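Local coordinates for protein putative aminooxidase (PDB 2BA9) that isomerises polyunsaturated fatty acids, producing conjugated linoleic acid, and binds flavin-adenine dinucleotide in a fold of the flavin-containing amine oxidoreductase family, at residues A[282-287]-A[360-365]. Numbering follows the deposited sequence.
Sequences MVDACL and EKIIEE
D284 and E365 form a non-hydrogen-bonded antiparallel pair whose side chains run side by side, pointing the same way, on one face of the sheet, with D284 OD1 2.6 Å from E365 OE2. At that separation one of the two acids probably holds a proton, and their carboxylate planes stand 83° apart, nearly perpendicular. E365 reaches this place because CG is anti to the backbone N (chi1 -167°) and the chain stays extended to CD. M282 borders the pair, its methyl CE 3.4 Å from E365 OE2 and SD against the carboxylate carbon. On the same face, I362 sets CG2 3.4 Å from D284 OD1 and CG1 beside C286 SG. A285 and L287 point to the other face, as do E364 and K361; there I363 at the bulge adds apolar contacts, its CG2 4.2 Å from L287 CG.

The backbone shows two departures from regular pairing. E364 O accepts a nearly straight bond from A285 N (175°), but A285 O receives I363 N at 3.0 Å; the register then slips by one residue before C286 pairs with I362, placing a beta bulge around I363. A classic bulge follows, E360 and K361 both facing L287: L287 O takes E360 N at 2.9 Å and, weakly, K361 N, while L287 N donates to K361 O.

Farther out, R345 of helix 341-355 makes a salt bridge to E365 OE1, which probably helps offset the crowded negative charge, and the Y56 hydroxyl is hydrogen-bonded to E364 OE1. V283 touches the flavin-adenine dinucleotide and so joins this sheet to the cofactor pocket. Helix 341-355 covers the acid-bearing face through C344, V348 and L349, and strand 277-288 runs between strands 325-330 and 359-373 of a mixed sheet, the latter outermost within the chain.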
ATOM      1  N   MET A 282      -9.515  -1.711  -7.824  1.00 26.51           N
ATOM      2  CA  MET A 282      -9.980  -2.953  -8.442  1.00 26.35           C
ATOM      3  C   MET A 282      -9.005  -3.480  -9.475  1.00 26.14           C
ATOM      4  O   MET A 282      -8.598  -2.781 -10.401  1.00 26.11           O
ATOM      5  CB  MET A 282     -11.353  -2.768  -9.084  1.00 26.49           C
ATOM      6  CG  MET A 282     -11.940  -4.051  -9.644  1.00 27.34           C
ATOM      7  SD  MET A 282     -13.726  -3.983  -9.897  1.00 29.11           S
ATOM      8  CE  MET A 282     -13.820  -3.700 -11.658  1.00 29.20           C
ATOM      9  N   VAL A 283      -8.653  -4.742  -9.302  1.00 26.08           N
ATOM     10  CA  VAL A 283      -7.753  -5.442 -10.200  1.00 25.38           C
ATOM     11  C   VAL A 283      -8.562  -6.522 -10.888  1.00 25.46           C
ATOM     12  O   VAL A 283      -9.362  -7.204 -10.255  1.00 25.26           O
ATOM     13  CB  VAL A 283      -6.587  -6.085  -9.438  1.00 25.71           C
ATOM     14  CG1 VAL A 283      -5.607  -6.773 -10.400  1.00 24.17           C
ATOM     15  CG2 VAL A 283      -5.886  -5.037  -8.574  1.00 25.06           C
ATOM     16  N   ASP A 284      -8.361  -6.648 -12.195  1.00 25.17           N
ATOM     17  CA  ASP A 284      -8.942  -7.721 -12.971  1.00 25.27           C
ATOM     18  C   ASP A 284      -7.810  -8.443 -13.664  1.00 25.12           C
ATOM     19  O   ASP A 284      -6.993  -7.807 -14.334  1.00 24.75           O
ATOM     20  CB  ASP A 284      -9.909  -7.173 -14.017  1.00 25.29           C
ATOM     21  CG  ASP A 284     -11.193  -6.686 -13.424  1.00 25.76           C
ATOM     22  OD1 ASP A 284     -12.198  -7.407 -13.569  1.00 28.51           O
ATOM     23  OD2 ASP A 284     -11.212  -5.580 -12.844  1.00 26.78           O
ATOM     24  N   ALA A 285      -7.767  -9.762 -13.493  1.00 25.65           N
ATOM     25  CA  ALA A 285      -6.784 -10.617 -14.162  1.00 25.99           C
ATOM     26  C   ALA A 285      -7.405 -11.112 -15.453  1.00 25.59           C
ATOM     27  O   ALA A 285      -8.433 -11.780 -15.419  1.00 26.38           O
ATOM     28  CB  ALA A 285      -6.354 -11.801 -13.258  1.00 25.71           C
ATOM     29  N   CYS A 286      -6.774 -10.766 -16.578  1.00 25.90           N
ATOM     30  CA  CYS A 286      -7.356 -10.928 -17.914  1.00 26.23           C
ATOM     31  C   CYS A 286      -6.550 -11.851 -18.825  1.00 26.32           C
ATOM     32  O   CYS A 286      -5.341 -11.793 -18.836  1.00 27.23           O
ATOM     33  CB  CYS A 286      -7.472  -9.563 -18.600  1.00 25.82           C
ATOM     34  SG  CYS A 286      -8.474  -8.340 -17.728  1.00 26.63           S
ATOM     35  N   LEU A 287      -7.244 -12.716 -19.555  1.00 26.69           N
ATOM     36  CA  LEU A 287      -6.724 -13.319 -20.769  1.00 26.97           C
ATOM     37  C   LEU A 287      -7.092 -12.347 -21.874  1.00 27.38           C
ATOM     38  O   LEU A 287      -8.228 -11.898 -21.950  1.00 27.25           O
ATOM     39  CB  LEU A 287      -7.346 -14.697 -21.028  1.00 26.71           C
ATOM     40  CG  LEU A 287      -7.106 -15.720 -19.918  1.00 26.39           C
ATOM     41  CD1 LEU A 287      -7.695 -17.113 -20.262  1.00 24.89           C
ATOM     42  CD2 LEU A 287      -5.630 -15.810 -19.632  1.00 25.69           C
ATOM     43  N   GLU A 360     -10.580 -11.530 -23.661  1.00 25.59           N
ATOM     44  CA  GLU A 360     -11.368 -12.729 -23.905  1.00 26.34           C
ATOM     45  C   GLU A 360     -12.022 -13.219 -22.630  1.00 26.01           C
ATOM     46  O   GLU A 360     -13.112 -13.774 -22.675  1.00 26.34           O
ATOM     47  CB  GLU A 360     -10.497 -13.851 -24.454  1.00 26.71           C
ATOM     48  CG  GLU A 360      -9.822 -13.474 -25.753  1.00 29.75           C
ATOM     49  CD  GLU A 360      -8.850 -14.529 -26.246  1.00 32.93           C
ATOM     50  OE1 GLU A 360      -8.185 -15.187 -25.405  1.00 36.27           O
ATOM     51  OE2 GLU A 360      -8.752 -14.690 -27.483  1.00 36.19           O
ATOM     52  N   LYS A 361     -11.323 -13.051 -21.507  1.00 25.63           N
ATOM     53  CA  LYS A 361     -11.790 -13.549 -20.232  1.00 25.30           C
ATOM     54  C   LYS A 361     -11.175 -12.797 -19.061  1.00 24.63           C
ATOM     55  O   LYS A 361     -10.015 -12.461 -19.106  1.00 23.54           O
ATOM     56  CB  LYS A 361     -11.417 -15.019 -20.112  1.00 25.24           C
ATOM     57  CG  LYS A 361     -12.262 -15.776 -19.124  1.00 26.71           C
ATOM     58  CD  LYS A 361     -13.629 -16.135 -19.691  1.00 26.92           C
ATOM     59  CE  LYS A 361     -13.554 -17.271 -20.729  1.00 28.24           C
ATOM     60  NZ  LYS A 361     -12.469 -18.242 -20.509  1.00 26.97           N
ATOM     61  N   ILE A 362     -11.978 -12.566 -18.016  1.00 24.95           N
ATOM     62  CA  ILE A 362     -11.495 -12.146 -16.693  1.00 24.70           C
ATOM     63  C   ILE A 362     -11.647 -13.350 -15.765  1.00 25.14           C
ATOM     64  O   ILE A 362     -12.781 -13.769 -15.443  1.00 24.76           O
ATOM     65  CB  ILE A 362     -12.298 -10.962 -16.082  1.00 24.79           C
ATOM     66  CG1 ILE A 362     -12.267  -9.721 -16.987  1.00 24.23           C
ATOM     67  CG2 ILE A 362     -11.722 -10.587 -14.735  1.00 24.80           C
ATOM     68  CD1 ILE A 362     -13.426  -8.753 -16.742  1.00 23.35           C
ATOM     69  N   ILE A 363     -10.518 -13.919 -15.349  1.00 25.27           N
ATOM     70  CA  ILE A 363     -10.529 -15.142 -14.533  1.00 25.98           C
ATOM     71  C   ILE A 363     -10.561 -14.828 -13.029  1.00 26.19           C
ATOM     72  O   ILE A 363     -10.968 -15.671 -12.236  1.00 27.20           O
ATOM     73  CB  ILE A 363      -9.333 -16.105 -14.870  1.00 26.12           C
ATOM     74  CG1 ILE A 363      -7.988 -15.514 -14.424  1.00 25.98           C
ATOM     75  CG2 ILE A 363      -9.315 -16.444 -16.389  1.00 25.53           C
ATOM     76  CD1 ILE A 363      -6.861 -16.552 -14.245  1.00 27.35           C
ATOM     77  N   GLU A 364     -10.140 -13.621 -12.652  1.00 26.21           N
ATOM     78  CA  GLU A 364     -10.202 -13.160 -11.262  1.00 26.56           C
ATOM     79  C   GLU A 364     -10.365 -11.633 -11.151  1.00 26.58           C
ATOM     80  O   GLU A 364      -9.726 -10.863 -11.865  1.00 26.89           O
ATOM     81  CB  GLU A 364      -8.955 -13.602 -10.483  1.00 26.44           C
ATOM     82  CG  GLU A 364      -9.107 -13.531  -8.979  1.00 27.30           C
ATOM     83  CD  GLU A 364      -7.841 -13.917  -8.193  1.00 26.76           C
ATOM     84  OE1 GLU A 364      -6.901 -14.525  -8.755  1.00 25.56           O
ATOM     85  OE2 GLU A 364      -7.798 -13.597  -6.991  1.00 25.54           O
ATOM     86  N   GLU A 365     -11.214 -11.222 -10.218  1.00 26.45           N
ATOM     87  CA  GLU A 365     -11.428  -9.818  -9.898  1.00 26.48           C
ATOM     88  C   GLU A 365     -11.401  -9.607  -8.406  1.00 26.35           C
ATOM     89  O   GLU A 365     -11.974 -10.402  -7.647  1.00 26.12           O
ATOM     90  CB  GLU A 365     -12.774  -9.339 -10.417  1.00 26.23           C
ATOM     91  CG  GLU A 365     -12.908  -7.844 -10.377  1.00 26.42           C
ATOM     92  CD  GLU A 365     -14.221  -7.389 -10.903  1.00 25.85           C
ATOM     93  OE1 GLU A 365     -15.202  -7.458 -10.131  1.00 27.26           O
ATOM     94  OE2 GLU A 365     -14.278  -6.991 -12.093  1.00 23.86           O
TER